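Neural cell adhesion molecule 1 (Homo sapiens, PDB 2HAZ) probably mediates adhesion between neural cells, its first fibronectin type III repeat carrying an alpha-helix that is critical for N-glycan polysialylation. Local coordinates at residues A[72-75]-A[76-79]; A[44-47]-A[48-51]. One frame throughout, in Å; residues are numbered along the deposited sequence.

Interaction 1: A[72-75]-A[76-79]; sequences GLKP and ETTY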
loop_
_atom_site.group_PDB
_atom_site.type_symbol
_atom_site.label_atom_id
_atom_site.label_comp_id
_atom_site.label_asym_id
_atom_site.label_seq_id
_atom_site.Cartn_x
_atom_site.Cartn_y
_atom_site.Cartn_z
ATOM N N GLY A 72 -8.758 -10.803 1.859
ATOM C CA GLY A 72 -8.665 -12.049 1.108
ATOM C C GLY A 72 -7.362 -12.801 1.278
ATOM O O GLY A 72 -6.942 -13.540 0.371
ATOM N N LEU A 73 -6.741 -12.631 2.443
ATOM C CA LEU A 73 -5.491 -13.289 2.766
ATOM C C LEU A 73 -5.775 -14.668 3.354
ATOM O O LEU A 73 -6.882 -14.946 3.838
ATOM C CB LEU A 73 -4.665 -12.462 3.752
ATOM C CG LEU A 73 -4.400 -10.986 3.411
ATOM C CD1 LEU A 73 -3.779 -10.291 4.605
ATOM C CD2 LEU A 73 -3.502 -10.881 2.172
ATOM N N LYS A 74 -4.769 -15.519 3.286
ATOM C CA LYS A 74 -4.823 -16.851 3.875
ATOM C C LYS A 74 -4.162 -16.811 5.238
ATOM O O LYS A 74 -3.147 -16.130 5.403
ATOM C CB LYS A 74 -4.087 -17.846 2.979
ATOM C CG LYS A 74 -4.535 -17.797 1.537
ATOM C CD LYS A 74 -4.323 -19.121 0.810
ATOM C CE LYS A 74 -2.854 -19.445 0.653
ATOM N NZ LYS A 74 -2.086 -18.336 0.016
ATOM N N PRO A 75 -4.731 -17.527 6.224
ATOM C CA PRO A 75 -4.143 -17.568 7.559
ATOM C C PRO A 75 -2.740 -18.170 7.549
ATOM O O PRO A 75 -2.365 -18.864 6.602
ATOM C CB PRO A 75 -5.117 -18.446 8.352
ATOM C CG PRO A 75 -6.376 -18.397 7.589
ATOM C CD PRO A 75 -5.983 -18.300 6.157
ATOM N N GLU A 76 -1.963 -17.837 8.578
ATOM C CA GLU A 76 -0.625 -18.393 8.809
ATOM C C GLU A 76 0.328 -18.296 7.618
ATOM O O GLU A 76 1.144 -19.188 7.411
ATOM C CB GLU A 76 -0.723 -19.866 9.245
ATOM C CG GLU A 76 -1.075 -20.065 10.681
ATOM C CD GLU A 76 -1.248 -21.529 11.036
ATOM O OE1 GLU A 76 -0.354 -22.079 11.699
ATOM O OE2 GLU A 76 -2.270 -22.132 10.646
ATOM N N THR A 77 0.234 -17.217 6.848
ATOM C CA THR A 77 1.019 -17.085 5.627
ATOM C C THR A 77 1.800 -15.765 5.617
ATOM O O THR A 77 1.247 -14.723 5.959
ATOM C CB THR A 77 0.096 -17.203 4.372
ATOM O OG1 THR A 77 -0.531 -18.497 4.348
ATOM C CG2 THR A 77 0.886 -17.052 3.089
ATOM N N THR A 78 3.075 -15.812 5.218
ATOM C CA THR A 78 3.911 -14.604 5.130
ATOM C C THR A 78 3.707 -13.901 3.784
ATOM O O THR A 78 3.814 -14.542 2.725
ATOM C CB THR A 78 5.397 -14.944 5.323
ATOM O OG1 THR A 78 5.536 -15.794 6.477
ATOM C CG2 THR A 78 6.253 -13.666 5.496
ATOM N N TYR A 79 3.435 -12.591 3.840
ATOM C CA TYR A 79 3.207 -11.760 2.640
ATOM C C TYR A 79 4.208 -10.598 2.559
ATOM O O TYR A 79 4.708 -10.131 3.583
ATOM C CB TYR A 79 1.784 -11.151 2.615
ATOM C CG TYR A 79 0.667 -12.139 2.400
ATOM C CD1 TYR A 79 0.120 -12.332 1.133
ATOM C CD2 TYR A 79 0.167 -12.896 3.468
ATOM C CE1 TYR A 79 -0.884 -13.259 0.924
ATOM C CE2 TYR A 79 -0.841 -13.812 3.272
ATOM C CZ TYR A 79 -1.363 -13.991 1.998
ATOM O OH TYR A 79 -2.372 -14.889 1.798
#
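Y79 and the backbone of K74 form a tyrosine corner, in which a tyrosine near the start of a strand reaches back to the loop leading into it. The phenol oxygen OH of Y79 accepts a nearly straight hydrogen bond from the backbone N of K74, five residues earlier, at 2.9 Å and with an N-H...O angle of 173°. CB and CG of K74 lie close to the same oxygen, each 3.6 Å from Y79 OH, and the lysine chain crosses the tyrosine at about a right angle. L73 supports one face of the ring: its CD2 sits 3.8 Å from the Y79 ring centroid, a CH-pi contact displaced toward the rim. The carbonyl O of K74 lies instead at the ring edge, in its plane. This corner closes the link from strand 67-70 to strand 78-87, a crossing between the two sheets of the fibronectin type III sandwich. Farther round the loop, T77 OG1 donates a hydrogen bond to P75 O at 2.9 Å, coming from above the carbonyl plane, 42° out of it. With OG1 anti to its own carbonyl carbon (chi1 -62°), T77 turns the hydroxyl back toward P75, while CB lies 3.6 Å from K74 O. T102 fastens the loop from outside, its hydroxyl bonding to both K74 O and T77 N.

Interaction 2: A[44-47]-A[48-51]; sequences WRAV and GEEV
A46 and E49 close the tight end of this contact, the backbone N of E49 donating a hydrogen bond to A46 O at 2.9 Å and 157°. The chain between them reverses through a type II beta turn with G48 third; at its positive phi (98°) a CB would collide with V47 O, which calls for glycine. E49 then folds its side chain back beside A46: CG lies anti to the carbonyl carbon (chi1 -64°), and the extended chain brings OE2 to 3.6 Å from A46 CB. The far flank is looser and partly exposed. There R45 runs alongside the loop, its CB 3.3 Å from V51 O and its CD 3.4 Å from E49 O, while NH1 gives E49 O only a weak, bent hydrogen bond of 3.1 Å. With an alanine at R45, E49 O would probably lose its guanidinium donor and the packing of CD beside that carbonyl. Beyond the turn the backbones are joined by one water rather than by direct bonds: it accepts from A46 N and donates to E49 OE1 and to V51 O, the last at 2.7 Å, so one molecule links a strand amide, one carboxylate oxygen and a loop carbonyl. A beta turn with glycine in its third place, widening into a water-bridged loop, characterises this connection between the antiparallel strands 39-46 and 53-58 of the fibronectin type III sandwich.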
loop_
_atom_site.group_PDB
_atom_site.type_symbol
_atom_site.label_atom_id
_atom_site.label_comp_id
_atom_site.label_asym_id
_atom_site.label_seq_id
_atom_site.Cartn_x
_atom_site.Cartn_y
_atom_site.Cartn_z
ATOM N N TRP A 44 0.097 -6.817 -2.942
ATOM C CA TRP A 44 0.631 -7.801 -1.980
ATOM C C TRP A 44 0.810 -9.153 -2.641
ATOM O O TRP A 44 0.127 -9.468 -3.622
ATOM C CB TRP A 44 -0.243 -7.915 -0.715
ATOM C CG TRP A 44 -1.659 -8.384 -0.959
ATOM C CD1 TRP A 44 -2.128 -9.669 -0.908
ATOM C CD2 TRP A 44 -2.776 -7.565 -1.328
ATOM N NE1 TRP A 44 -3.482 -9.689 -1.177
ATOM C CE2 TRP A 44 -3.903 -8.410 -1.429
ATOM C CE3 TRP A 44 -2.945 -6.186 -1.522
ATOM C CZ2 TRP A 44 -5.178 -7.928 -1.783
ATOM C CZ3 TRP A 44 -4.218 -5.703 -1.858
ATOM C CH2 TRP A 44 -5.315 -6.574 -1.973
ATOM N N ARG A 45 1.729 -9.946 -2.104
ATOM C CA ARG A 45 1.877 -11.328 -2.555
ATOM C C ARG A 45 2.466 -12.205 -1.456
ATOM O O ARG A 45 3.292 -11.743 -0.648
ATOM C CB ARG A 45 2.735 -11.405 -3.816
ATOM C CG ARG A 45 4.102 -10.835 -3.682
ATOM C CD ARG A 45 5.116 -11.406 -4.686
ATOM N NE ARG A 45 6.440 -10.961 -4.247
ATOM C CZ ARG A 45 7.356 -11.730 -3.656
ATOM N NH1 ARG A 45 7.143 -13.035 -3.472
ATOM N NH2 ARG A 45 8.510 -11.190 -3.267
ATOM N N ALA A 46 2.020 -13.460 -1.420
ATOM C CA ALA A 46 2.571 -14.437 -0.500
ATOM C C ALA A 46 4.029 -14.686 -0.900
ATOM O O ALA A 46 4.329 -14.960 -2.065
ATOM C CB ALA A 46 1.762 -15.720 -0.543
ATOM N N VAL A 47 4.939 -14.555 0.067
ATOM C CA VAL A 47 6.367 -14.773 -0.182
ATOM C C VAL A 47 6.574 -16.185 -0.783
ATOM O O VAL A 47 6.005 -17.164 -0.294
ATOM C CB VAL A 47 7.169 -14.574 1.129
ATOM C CG1 VAL A 47 8.615 -14.990 0.963
ATOM C CG2 VAL A 47 7.074 -13.108 1.617
ATOM N N GLY A 48 7.371 -16.251 -1.847
ATOM C CA GLY A 48 7.560 -17.459 -2.643
ATOM C C GLY A 48 6.729 -17.531 -3.915
ATOM O O GLY A 48 7.083 -18.271 -4.839
ATOM N N GLU A 49 5.626 -16.771 -3.968
ATOM C CA GLU A 49 4.735 -16.757 -5.134
ATOM C C GLU A 49 5.077 -15.606 -6.079
ATOM O O GLU A 49 5.642 -14.606 -5.643
ATOM C CB GLU A 49 3.284 -16.651 -4.698
ATOM C CG GLU A 49 2.810 -17.850 -3.889
ATOM C CD GLU A 49 1.334 -17.796 -3.573
ATOM O OE1 GLU A 49 0.582 -17.038 -4.232
ATOM O OE2 GLU A 49 0.921 -18.524 -2.656
ATOM N N GLU A 50 4.733 -15.755 -7.358
ATOM C CA GLU A 50 5.000 -14.709 -8.377
ATOM C C GLU A 50 3.850 -13.705 -8.547
ATOM O O GLU A 50 4.088 -12.543 -8.854
ATOM C CB GLU A 50 5.310 -15.327 -9.752
ATOM C CG GLU A 50 6.406 -16.367 -9.767
ATOM C CD GLU A 50 6.509 -17.077 -11.110
ATOM O OE1 GLU A 50 6.197 -18.287 -11.164
ATOM O OE2 GLU A 50 6.894 -16.425 -12.104
ATOM N N VAL A 51 2.612 -14.151 -8.358
ATOM C CA VAL A 51 1.437 -13.318 -8.653
ATOM C C VAL A 51 1.154 -12.226 -7.598
ATOM O O VAL A 51 1.052 -12.516 -6.408
ATOM C CB VAL A 51 0.187 -14.190 -8.842
ATOM C CG1 VAL A 51 -1.037 -13.342 -9.076
ATOM C CG2 VAL A 51 0.418 -15.213 -9.972
HETATM O O HOH W 1 0.933 -14.145 -4.229
#

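Overall arrangement
Interaction 2 comes first along the chain and closes before interaction 1 opens, yet their centres lie only 10 Å apart, on the same side of the domain centre. They meet through the four-stranded sheet, in which strands 39-46 and 78-87 are antiparallel neighbours: the end of one strand lies beside the start of the other. A probable hydrogen bond from V47 N to T78 O (2.9 Å) joins them, Y79 CD1 packs against A46 N, and L73 CD2 rests near W44 NE1. The turn at 46-49 and the tyrosine corner thus finish the same end of the sandwich, while helix 59-65 belongs to neither contact.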